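Local coordinates for protein ATP-dependent DNA helicase (Mycobacterium smegmatis, PDB 5V9X) that unwinds RNA:DNA hybrids, using ATP hydrolysis to move 3'-to-5' along a single strand of DNA, at residues R115-P120 / V162-P167; K431-L436 / P863-A868. All blocks are in the same frame, centred on the assembly; numbering follows the deposited sequence.

Contact 1: residues R115-P120 / V162-P167. With nucleotides of chain B.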
ATOM      1  N   ARG A 115      16.125  17.539  -4.951  1.00 43.25           N
ATOM      2  CA  ARG A 115      15.999  18.984  -5.090  1.00 40.26           C
ATOM      3  C   ARG A 115      16.099  19.679  -3.737  1.00 46.44           C
ATOM      4  O   ARG A 115      16.727  20.739  -3.625  1.00 50.85           O
ATOM      5  CB  ARG A 115      14.679  19.324  -5.777  1.00 39.65           C
ATOM      6  CG  ARG A 115      14.445  20.803  -5.965  1.00 40.99           C
ATOM      7  CD  ARG A 115      13.322  21.057  -6.946  1.00 46.43           C
ATOM      8  NE  ARG A 115      13.177  22.481  -7.225  1.00 53.32           N
ATOM      9  CZ  ARG A 115      12.369  22.986  -8.150  1.00 51.86           C
ATOM     10  NH1 ARG A 115      11.622  22.184  -8.898  1.00 49.94           N
ATOM     11  NH2 ARG A 115      12.310  24.298  -8.327  1.00 53.76           N
ATOM     12  N   ASN A 116      15.497  19.095  -2.700  1.00 48.08           N
ATOM     13  CA  ASN A 116      15.486  19.721  -1.383  1.00 45.41           C
ATOM     14  C   ASN A 116      16.817  19.607  -0.653  1.00 46.99           C
ATOM     15  O   ASN A 116      17.055  20.370   0.290  1.00 54.33           O
ATOM     16  CB  ASN A 116      14.376  19.120  -0.522  1.00 46.06           C
ATOM     17  CG  ASN A 116      13.034  19.780  -0.764  1.00 53.90           C
ATOM     18  OD1 ASN A 116      12.344  19.474  -1.735  1.00 55.92           O
ATOM     19  ND2 ASN A 116      12.658  20.698   0.123  1.00 62.31           N
ATOM     20  N   LEU A 117      17.686  18.676  -1.051  1.00 42.43           N
ATOM     21  CA  LEU A 117      19.015  18.625  -0.454  1.00 40.17           C
ATOM     22  C   LEU A 117      19.909  19.757  -0.934  1.00 41.55           C
ATOM     23  O   LEU A 117      20.999  19.944  -0.382  1.00 38.35           O
ATOM     24  CB  LEU A 117      19.683  17.281  -0.750  1.00 34.81           C
ATOM     25  CG  LEU A 117      19.177  16.070   0.029  1.00 36.03           C
ATOM     26  CD1 LEU A 117      19.854  14.809  -0.474  1.00 38.38           C
ATOM     27  CD2 LEU A 117      19.408  16.248   1.522  1.00 38.06           C
ATOM     28  N   ARG A 118      19.479  20.512  -1.947  1.00 39.41           N
ATOM     29  CA  ARG A 118      20.281  21.635  -2.413  1.00 40.76           C
ATOM     30  C   ARG A 118      20.314  22.762  -1.387  1.00 43.39           C
ATOM     31  O   ARG A 118      21.323  23.464  -1.278  1.00 42.24           O
ATOM     32  CB  ARG A 118      19.746  22.135  -3.754  1.00 36.72           C
ATOM     33  CG  ARG A 118      19.832  21.100  -4.865  1.00 37.59           C
ATOM     34  CD  ARG A 118      19.509  21.710  -6.219  1.00 44.17           C
ATOM     35  NE  ARG A 118      20.235  21.049  -7.302  1.00 50.75           N
ATOM     36  CZ  ARG A 118      19.739  20.069  -8.052  1.00 53.35           C
ATOM     37  NH1 ARG A 118      18.503  19.629  -7.846  1.00 56.93           N
ATOM     38  NH2 ARG A 118      20.478  19.532  -9.013  1.00 46.39           N
ATOM     39  N   THR A 119      19.239  22.937  -0.619  1.00 43.21           N
ATOM     40  CA  THR A 119      19.225  23.991   0.394  1.00 48.15           C
ATOM     41  C   THR A 119      20.290  23.791   1.467  1.00 50.10           C
ATOM     42  O   THR A 119      21.037  24.747   1.739  1.00 50.79           O
ATOM     43  CB  THR A 119      17.822  24.112   1.000  1.00 51.95           C
ATOM     44  OG1 THR A 119      16.886  24.457  -0.027  1.00 58.26           O
ATOM     45  CG2 THR A 119      17.796  25.181   2.085  1.00 49.39           C
ATOM     46  N   PRO A 120      20.429  22.618   2.107  1.00 50.86           N
ATOM     47  CA  PRO A 120      21.509  22.480   3.101  1.00 43.64           C
ATOM     48  C   PRO A 120      22.899  22.522   2.493  1.00 44.90           C
ATOM     49  O   PRO A 120      23.778  23.201   3.038  1.00 45.00           O
ATOM     50  CB  PRO A 120      21.209  21.122   3.762  1.00 42.70           C
ATOM     51  CG  PRO A 120      20.411  20.380   2.767  1.00 47.05           C
ATOM     52  CD  PRO A 120      19.573  21.414   2.080  1.00 51.88           C
ATOM     53  N   VAL A 162      25.882  10.900  -2.168  1.00 48.38           N
ATOM     54  CA  VAL A 162      24.538  10.580  -1.700  1.00 43.75           C
ATOM     55  C   VAL A 162      23.788   9.952  -2.866  1.00 44.59           C
ATOM     56  O   VAL A 162      23.467  10.633  -3.847  1.00 52.19           O
ATOM     57  CB  VAL A 162      23.801  11.820  -1.178  1.00 39.64           C
ATOM     58  CG1 VAL A 162      22.387  11.454  -0.748  1.00 35.94           C
ATOM     59  CG2 VAL A 162      24.572  12.460  -0.033  1.00 38.04           C
ATOM     60  N   LEU A 163      23.504   8.659  -2.766  1.00 40.17           N
ATOM     61  CA  LEU A 163      22.731   7.953  -3.779  1.00 41.29           C
ATOM     62  C   LEU A 163      21.278   7.863  -3.331  1.00 34.46           C
ATOM     63  O   LEU A 163      20.986   7.338  -2.251  1.00 35.57           O
ATOM     64  CB  LEU A 163      23.291   6.556  -4.042  1.00 44.29           C
ATOM     65  CG  LEU A 163      22.575   5.816  -5.173  1.00 44.45           C
ATOM     66  CD1 LEU A 163      22.783   6.540  -6.497  1.00 39.98           C
ATOM     67  CD2 LEU A 163      23.035   4.369  -5.266  1.00 48.86           C
ATOM     68  N   ILE A 164      20.378   8.382  -4.158  1.00 34.59           N
ATOM     69  CA  ILE A 164      18.938   8.297  -3.942  1.00 37.16           C
ATOM     70  C   ILE A 164      18.384   7.291  -4.939  1.00 37.87           C
ATOM     71  O   ILE A 164      18.692   7.366  -6.134  1.00 48.00           O
ATOM     72  CB  ILE A 164      18.267   9.671  -4.112  1.00 34.94           C
ATOM     73  CG1 ILE A 164      18.805  10.665  -3.078  1.00 33.34           C
ATOM     74  CG2 ILE A 164      16.762   9.544  -4.010  1.00 31.99           C
ATOM     75  CD1 ILE A 164      18.349  12.089  -3.311  1.00 32.37           C
ATOM     76  N   THR A 165      17.579   6.348  -4.459  1.00 32.27           N
ATOM     77  CA  THR A 165      17.103   5.274  -5.324  1.00 39.64           C
ATOM     78  C   THR A 165      15.840   4.665  -4.723  1.00 45.69           C
ATOM     79  O   THR A 165      15.318   5.134  -3.708  1.00 54.28           O
ATOM     80  CB  THR A 165      18.194   4.218  -5.529  1.00 41.21           C
ATOM     81  OG1 THR A 165      17.710   3.194  -6.404  1.00 49.41           O
ATOM     82  CG2 THR A 165      18.599   3.593  -4.198  1.00 34.54           C
ATOM     83  N   THR A 166      15.353   3.613  -5.367  1.00 45.83           N
ATOM     84  CA  THR A 166      14.198   2.832  -4.957  1.00 48.32           C
ATOM     85  C   THR A 166      14.633   1.444  -4.498  1.00 54.81           C
ATOM     86  O   THR A 166      15.772   1.026  -4.737  1.00 56.31           O
ATOM     87  CB  THR A 166      13.202   2.709  -6.119  1.00 46.36           C
ATOM     88  OG1 THR A 166      13.829   2.042  -7.222  1.00 48.85           O
ATOM     89  CG2 THR A 166      12.717   4.082  -6.559  1.00 46.42           C
ATOM     90  N   PRO A 167      13.753   0.700  -3.817  1.00 53.64           N
ATOM     91  CA  PRO A 167      14.109  -0.687  -3.476  1.00 50.27           C
ATOM     92  C   PRO A 167      14.358  -1.545  -4.702  1.00 46.91           C
ATOM     93  O   PRO A 167      15.314  -2.329  -4.724  1.00 51.86           O
ATOM     94  CB  PRO A 167      12.894  -1.173  -2.673  1.00 50.48           C
ATOM     95  CG  PRO A 167      12.266   0.068  -2.143  1.00 51.77           C
ATOM     96  CD  PRO A 167      12.474   1.102  -3.204  1.00 54.10           C
TER
ATOM     97  P    DC B  10      12.093   1.959 -10.349  1.00 48.42           P
ATOM     98  OP1  DC B  10      13.369   1.767  -9.625  1.00 54.96           O
ATOM     99  OP2  DC B  10      11.758   3.276 -10.931  1.00 46.62           O
ATOM    100  O5'  DC B  10      12.011   0.900 -11.538  1.00 43.99           O
ATOM    101  C5'  DC B  10      12.470  -0.418 -11.343  1.00 43.34           C
ATOM    102  C4'  DC B  10      12.225  -1.244 -12.586  1.00 44.44           C
ATOM    103  O4'  DC B  10      10.824  -1.595 -12.668  1.00 45.96           O
ATOM    104  C3'  DC B  10      12.565  -0.535 -13.902  1.00 44.07           C
ATOM    105  O3'  DC B  10      13.483  -1.306 -14.638  1.00 46.53           O
ATOM    106  C2'  DC B  10      11.221  -0.427 -14.628  1.00 47.45           C
ATOM    107  C1'  DC B  10      10.446  -1.579 -14.018  1.00 49.21           C
ATOM    108  N1   DC B  10       8.971  -1.415 -14.102  1.00 50.60           N
ATOM    109  C2   DC B  10       8.177  -2.515 -14.436  1.00 51.98           C
ATOM    110  O2   DC B  10       8.723  -3.606 -14.646  1.00 56.18           O
ATOM    111  N3   DC B  10       6.831  -2.355 -14.516  1.00 49.54           N
ATOM    112  C4   DC B  10       6.288  -1.158 -14.279  1.00 53.85           C
ATOM    113  N4   DC B  10       4.959  -1.045 -14.371  1.00 66.46           N
ATOM    114  C5   DC B  10       7.085  -0.023 -13.940  1.00 46.06           C
ATOM    115  C6   DC B  10       8.407  -0.195 -13.864  1.00 46.48           C
TER
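Leu117 CD1 rests against two side chains of strand 162-165, Val162 CG1 at 4.2 Å and Ile164 CD1 at 4.2 Å. The backbones stay apart, Leu117 CA to Val162 CA 9.8 Å, and the side chains bridge the gap from both sides. Leucine suits the turn between helices 107-116 and 118-130 because it is apolar and long enough to reach the strand; with chi2 at 175°, CD1 lies anti to CA, at the far end of the chain. The two branched residues suit a strand and offer methyls from alternate positions. Phe80 of helix 75-88 packs on both Leu117 and Val162, while Ile164 also lies on Ala110 and Val113. The setting is a RecA-like helicase domain, in which strand 162-165 runs parallel between strands 140-143 and 100-103. Where the strand ends, Thr166 caps the helix that follows: chi1 61° turns OG1 back over the main chain, where it accepts from Ser169 N. The same oxygen donates to DC10 OP1 of chain B; the modelled Thr166 OG1 to OP1 separation of 2.5 Å is very short and its exact value doubtful. Just before Leu117, Asn116 OD1 accepts a hydrogen bond from Lys372 NZ of the second RecA-like domain.

Contact 2: residues K431-L436 / P863-A868. With nucleotides of chain B.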
ATOM      1  N   LYS A 431     -18.194   9.109  -2.933  1.00 45.31           N
ATOM      2  CA  LYS A 431     -18.737   8.812  -4.252  1.00 47.21           C
ATOM      3  C   LYS A 431     -20.192   8.368  -4.203  1.00 49.70           C
ATOM      4  O   LYS A 431     -20.951   8.658  -5.136  1.00 53.22           O
ATOM      5  CB  LYS A 431     -17.903   7.724  -4.939  1.00 52.59           C
ATOM      6  CG  LYS A 431     -16.530   8.188  -5.400  1.00 59.10           C
ATOM      7  CD  LYS A 431     -15.684   7.030  -5.920  1.00 61.53           C
ATOM      8  CE  LYS A 431     -16.295   6.380  -7.148  1.00 65.42           C
ATOM      9  NZ  LYS A 431     -15.426   5.302  -7.702  1.00 65.40           N
ATOM     10  N   HIS A 432     -20.597   7.675  -3.142  1.00 52.13           N
ATOM     11  CA  HIS A 432     -21.961   7.172  -3.019  1.00 54.41           C
ATOM     12  C   HIS A 432     -22.319   7.083  -1.540  1.00 61.17           C
ATOM     13  O   HIS A 432     -21.551   7.505  -0.670  1.00 67.65           O
ATOM     14  CB  HIS A 432     -22.107   5.826  -3.738  1.00 49.10           C
ATOM     15  CG  HIS A 432     -21.106   4.801  -3.309  1.00 49.35           C
ATOM     16  ND1 HIS A 432     -19.810   4.783  -3.779  1.00 50.66           N
ATOM     17  CD2 HIS A 432     -21.211   3.756  -2.455  1.00 51.98           C
ATOM     18  CE1 HIS A 432     -19.160   3.772  -3.233  1.00 48.99           C
ATOM     19  NE2 HIS A 432     -19.987   3.132  -2.426  1.00 49.41           N
ATOM     20  N   ARG A 433     -23.492   6.513  -1.258  1.00 58.41           N
ATOM     21  CA  ARG A 433     -24.059   6.571   0.086  1.00 56.41           C
ATOM     22  C   ARG A 433     -23.164   5.876   1.109  1.00 54.70           C
ATOM     23  O   ARG A 433     -22.736   6.489   2.092  1.00 52.11           O
ATOM     24  CB  ARG A 433     -25.463   5.966   0.082  1.00 59.72           C
ATOM     25  CG  ARG A 433     -26.462   6.757  -0.752  1.00 61.94           C
ATOM     26  CD  ARG A 433     -27.633   7.235   0.089  1.00 68.32           C
ATOM     27  NE  ARG A 433     -28.769   6.318   0.030  1.00 72.66           N
ATOM     28  CZ  ARG A 433     -29.856   6.428   0.787  1.00 78.07           C
ATOM     29  NH1 ARG A 433     -29.955   7.412   1.671  1.00 79.55           N
ATOM     30  NH2 ARG A 433     -30.845   5.553   0.663  1.00 80.29           N
ATOM     31  N   THR A 434     -22.871   4.589   0.901  1.00 56.67           N
ATOM     32  CA  THR A 434     -22.049   3.872   1.875  1.00 56.07           C
ATOM     33  C   THR A 434     -20.604   4.349   1.882  1.00 59.18           C
ATOM     34  O   THR A 434     -19.889   4.102   2.860  1.00 58.05           O
ATOM     35  CB  THR A 434     -22.080   2.364   1.620  1.00 51.27           C
ATOM     36  OG1 THR A 434     -21.520   2.077   0.331  1.00 54.22           O
ATOM     37  CG2 THR A 434     -23.508   1.846   1.695  1.00 47.88           C
ATOM     38  N   ASP A 435     -20.150   5.015   0.817  1.00 58.60           N
ATOM     39  CA  ASP A 435     -18.824   5.616   0.852  1.00 50.36           C
ATOM     40  C   ASP A 435     -18.777   6.784   1.827  1.00 46.78           C
ATOM     41  O   ASP A 435     -17.717   7.076   2.394  1.00 47.08           O
ATOM     42  CB  ASP A 435     -18.411   6.070  -0.548  1.00 50.02           C
ATOM     43  CG  ASP A 435     -16.958   6.510  -0.616  1.00 55.26           C
ATOM     44  OD1 ASP A 435     -16.174   6.134   0.280  1.00 55.97           O
ATOM     45  OD2 ASP A 435     -16.603   7.239  -1.565  1.00 56.37           O
ATOM     46  N   LEU A 436     -19.912   7.456   2.038  1.00 46.25           N
ATOM     47  CA  LEU A 436     -19.967   8.551   3.002  1.00 49.15           C
ATOM     48  C   LEU A 436     -19.607   8.070   4.401  1.00 51.40           C
ATOM     49  O   LEU A 436     -18.887   8.755   5.138  1.00 52.70           O
ATOM     50  CB  LEU A 436     -21.355   9.189   2.985  1.00 49.12           C
ATOM     51  CG  LEU A 436     -21.707  10.212   4.065  1.00 46.12           C
ATOM     52  CD1 LEU A 436     -20.780  11.411   3.999  1.00 44.74           C
ATOM     53  CD2 LEU A 436     -23.159  10.644   3.929  1.00 47.09           C
ATOM     54  N   PRO A 863     -34.585  -4.700  -1.788  1.00 78.19           N
ATOM     55  CA  PRO A 863     -33.295  -4.556  -1.101  1.00 72.97           C
ATOM     56  C   PRO A 863     -33.179  -3.252  -0.323  1.00 69.47           C
ATOM     57  O   PRO A 863     -33.515  -2.174  -0.819  1.00 70.04           O
ATOM     58  CB  PRO A 863     -32.282  -4.615  -2.250  1.00 76.29           C
ATOM     59  CG  PRO A 863     -32.945  -5.455  -3.275  1.00 80.51           C
ATOM     60  CD  PRO A 863     -34.417  -5.154  -3.181  1.00 82.54           C
ATOM     61  N   SER A 864     -32.698  -3.367   0.915  1.00 66.11           N
ATOM     62  CA  SER A 864     -32.410  -2.245   1.800  1.00 65.00           C
ATOM     63  C   SER A 864     -31.304  -1.386   1.194  1.00 62.96           C
ATOM     64  O   SER A 864     -30.624  -1.829   0.257  1.00 66.12           O
ATOM     65  CB  SER A 864     -32.003  -2.755   3.184  1.00 64.82           C
ATOM     66  OG  SER A 864     -30.745  -3.405   3.141  1.00 60.33           O
ATOM     67  N   PRO A 865     -31.095  -0.158   1.682  1.00 57.10           N
ATOM     68  CA  PRO A 865     -29.975   0.646   1.165  1.00 56.65           C
ATOM     69  C   PRO A 865     -28.629  -0.061   1.234  1.00 59.42           C
ATOM     70  O   PRO A 865     -27.847   0.015   0.277  1.00 62.14           O
ATOM     71  CB  PRO A 865     -30.007   1.893   2.057  1.00 53.71           C
ATOM     72  CG  PRO A 865     -31.431   2.029   2.445  1.00 55.91           C
ATOM     73  CD  PRO A 865     -31.954   0.621   2.595  1.00 55.51           C
ATOM     74  N   PHE A 866     -28.339  -0.756   2.338  1.00 57.21           N
ATOM     75  CA  PHE A 866     -27.069  -1.468   2.448  1.00 54.78           C
ATOM     76  C   PHE A 866     -27.004  -2.633   1.470  1.00 53.01           C
ATOM     77  O   PHE A 866     -25.961  -2.873   0.849  1.00 48.20           O
ATOM     78  CB  PHE A 866     -26.857  -1.965   3.879  1.00 55.87           C
ATOM     79  CG  PHE A 866     -26.442  -0.891   4.847  1.00 59.44           C
ATOM     80  CD1 PHE A 866     -26.584   0.451   4.533  1.00 62.97           C
ATOM     81  CD2 PHE A 866     -25.896  -1.230   6.073  1.00 57.93           C
ATOM     82  CE1 PHE A 866     -26.199   1.432   5.426  1.00 63.54           C
ATOM     83  CE2 PHE A 866     -25.507  -0.253   6.970  1.00 57.95           C
ATOM     84  CZ  PHE A 866     -25.658   1.080   6.646  1.00 59.93           C
ATOM     85  N   ALA A 867     -28.105  -3.373   1.328  1.00 59.42           N
ATOM     86  CA  ALA A 867     -28.145  -4.461   0.358  1.00 60.44           C
ATOM     87  C   ALA A 867     -28.020  -3.931  -1.063  1.00 62.79           C
ATOM     88  O   ALA A 867     -27.333  -4.531  -1.897  1.00 66.23           O
ATOM     89  CB  ALA A 867     -29.438  -5.261   0.519  1.00 62.67           C
ATOM     90  N   ALA A 868     -28.677  -2.805  -1.354  1.00 62.20           N
ATOM     91  CA  ALA A 868     -28.569  -2.201  -2.677  1.00 58.93           C
ATOM     92  C   ALA A 868     -27.128  -1.826  -2.996  1.00 59.63           C
ATOM     93  O   ALA A 868     -26.676  -1.983  -4.136  1.00 62.80           O
ATOM     94  CB  ALA A 868     -29.473  -0.972  -2.769  1.00 52.12           C
TER
ATOM     95  P    DC B   3     -22.922   7.450 -10.148  1.00106.68           P
ATOM     96  OP1  DC B   3     -22.856   8.870  -9.741  1.00102.70           O
ATOM     97  OP2  DC B   3     -22.838   7.088 -11.579  1.00107.07           O
ATOM     98  O5'  DC B   3     -21.777   6.664  -9.349  1.00 94.28           O
ATOM     99  C5'  DC B   3     -20.487   7.261  -9.207  1.00 85.21           C
ATOM    100  C4'  DC B   3     -19.433   6.243  -8.791  1.00 81.83           C
ATOM    101  O4'  DC B   3     -19.834   5.585  -7.559  1.00 85.04           O
ATOM    102  C3'  DC B   3     -19.151   5.127  -9.801  1.00 84.37           C
ATOM    103  O3'  DC B   3     -17.746   4.884  -9.872  1.00 86.79           O
ATOM    104  C2'  DC B   3     -19.888   3.932  -9.199  1.00 86.74           C
ATOM    105  C1'  DC B   3     -19.698   4.191  -7.713  1.00 85.33           C
ATOM    106  N1   DC B   3     -20.709   3.519  -6.849  1.00 81.27           N
ATOM    107  C2   DC B   3     -20.339   2.404  -6.086  1.00 87.87           C
ATOM    108  O2   DC B   3     -19.175   1.990  -6.145  1.00 79.29           O
ATOM    109  N3   DC B   3     -21.271   1.808  -5.302  1.00 87.58           N
ATOM    110  C4   DC B   3     -22.516   2.284  -5.264  1.00 91.26           C
ATOM    111  N4   DC B   3     -23.400   1.663  -4.477  1.00105.65           N
ATOM    112  C5   DC B   3     -22.910   3.418  -6.034  1.00 89.94           C
ATOM    113  C6   DC B   3     -21.983   3.999  -6.801  1.00 84.97           C
ATOM    114  P    DA B   2     -30.100   7.023 -11.927  1.00164.94           P
ATOM    115  OP1  DA B   2     -30.366   8.459 -11.685  1.00166.23           O
ATOM    116  OP2  DA B   2     -29.768   6.558 -13.292  1.00162.18           O
ATOM    117  O5'  DA B   2     -28.937   6.536 -10.937  1.00160.16           O
ATOM    118  C5'  DA B   2     -27.573   6.568 -11.360  1.00151.86           C
ATOM    119  C4'  DA B   2     -26.635   6.638 -10.166  1.00146.97           C
ATOM    120  O4'  DA B   2     -27.130   5.772  -9.112  1.00153.42           O
ATOM    121  C3'  DA B   2     -25.206   6.172 -10.435  1.00138.42           C
ATOM    122  O3'  DA B   2     -24.300   6.853  -9.572  1.00131.27           O
ATOM    123  C2'  DA B   2     -25.290   4.697 -10.079  1.00142.68           C
ATOM    124  C1'  DA B   2     -26.179   4.760  -8.848  1.00153.12           C
ATOM    125  N9   DA B   2     -26.884   3.515  -8.576  1.00164.73           N
ATOM    126  C8   DA B   2     -27.651   2.792  -9.446  1.00168.01           C
ATOM    127  N7   DA B   2     -28.165   1.706  -8.921  1.00171.95           N
ATOM    128  C5   DA B   2     -27.703   1.717  -7.614  1.00173.12           C
ATOM    129  C6   DA B   2     -27.892   0.835  -6.533  1.00175.47           C
ATOM    130  N6   DA B   2     -28.631  -0.276  -6.610  1.00178.64           N
ATOM    131  N1   DA B   2     -27.289   1.141  -5.364  1.00175.07           N
ATOM    132  C2   DA B   2     -26.550   2.254  -5.291  1.00170.56           C
ATOM    133  N3   DA B   2     -26.300   3.157  -6.237  1.00167.85           N
ATOM    134  C4   DA B   2     -26.912   2.826  -7.386  1.00169.40           C
ATOM    135  P    DC B   4     -16.894   5.368 -11.147  1.00 81.22           P
ATOM    136  OP1  DC B   4     -15.468   5.371 -10.752  1.00 69.66           O
ATOM    137  OP2  DC B   4     -17.517   6.608 -11.657  1.00 80.67           O
ATOM    138  O5'  DC B   4     -17.111   4.202 -12.227  1.00 88.56           O
ATOM    139  C5'  DC B   4     -16.546   2.909 -12.011  1.00 91.48           C
ATOM    140  C4'  DC B   4     -17.430   1.826 -12.611  1.00 98.47           C
ATOM    141  O4'  DC B   4     -18.797   2.078 -12.244  1.00101.79           O
ATOM    142  C3'  DC B   4     -17.425   1.757 -14.136  1.00104.77           C
ATOM    143  O3'  DC B   4     -16.561   0.710 -14.577  1.00111.43           O
ATOM    144  C2'  DC B   4     -18.891   1.472 -14.520  1.00107.35           C
ATOM    145  C1'  DC B   4     -19.636   1.460 -13.182  1.00106.68           C
ATOM    146  N1   DC B   4     -20.931   2.205 -13.214  1.00106.03           N
ATOM    147  C2   DC B   4     -22.120   1.525 -13.512  1.00108.36           C
ATOM    148  O2   DC B   4     -22.078   0.310 -13.746  1.00110.25           O
ATOM    149  N3   DC B   4     -23.285   2.220 -13.535  1.00105.04           N
ATOM    150  C4   DC B   4     -23.288   3.529 -13.276  1.00 98.79           C
ATOM    151  N4   DC B   4     -24.460   4.171 -13.311  1.00 98.20           N
ATOM    152  C5   DC B   4     -22.088   4.238 -12.970  1.00 98.95           C
ATOM    153  C6   DC B   4     -20.946   3.543 -12.950  1.00100.30           C
TER
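Arg433 and Thr434, opening helix 433-448, meet helix 865-870 through loose van der Waals touches: Arg433 NH2 lies 4.0 Å from Pro865 CG, and Thr434 CG2 lies 4.4 Å from Phe866 CD1. Arg433 NH2 is salt-bridged to Glu671 of helix 661-676, while Thr434 OG1 hydrogen-bonds Ser869 OG, tying the same two helices together. The contact thus joins the second RecA-like domain to the C-terminal region. There Ser864 OG caps the helix by accepting from Ala867 N, and proline suits position 865, where a first turn needs no N-H. Beside this junction runs the DNA of chain B. In His432, CB meets DC3 C5 at 3.4 Å; CG sits over C4 and C5, ND1 over C2 and N1, CD2 over C4, CE1 over C2 and O2, and NE2 is 3.4 Å from DC3 N3. With chi1 at 54°, the flat imidazole lies between this base and Asp435 CB, 3.6 Å from the ring plane. Asp435 OD1 accepts from Ala402 N, and OD2 takes a nearly straight bond (172°) from Lys431 N on its anti side. Bending at chi3 (63°), the long Lys431 chain brings NZ to OP1 of DC4 at 3.1 Å and, weakly, to DC3 O3'. Small Ala868 lies beside the DA2 base. Ring-on-base packing and a lysine on phosphate make little use of base identity, consistent with a motor tracking along any sequence.

Contact 1 is buried and apolar where its segments meet, lying inside the first RecA-like domain; contact 2 is a partly exposed seam between the second such domain and the C-terminal region. They share no helix or strand, and their centres are 45 Å apart on opposite sides of the chain's centre. What they have in common is the DNA: contact 1 borders it at nucleotide 10 of chain B, contact 2 at nucleotides 2 to 4. Chemistry follows place. In 115-120/162-167 a leucine from the turn between two helices rests on two strand residues, whereas 431-436/863-868 combines loose van der Waals touches with ring-on-base packing and a charged grip on phosphate.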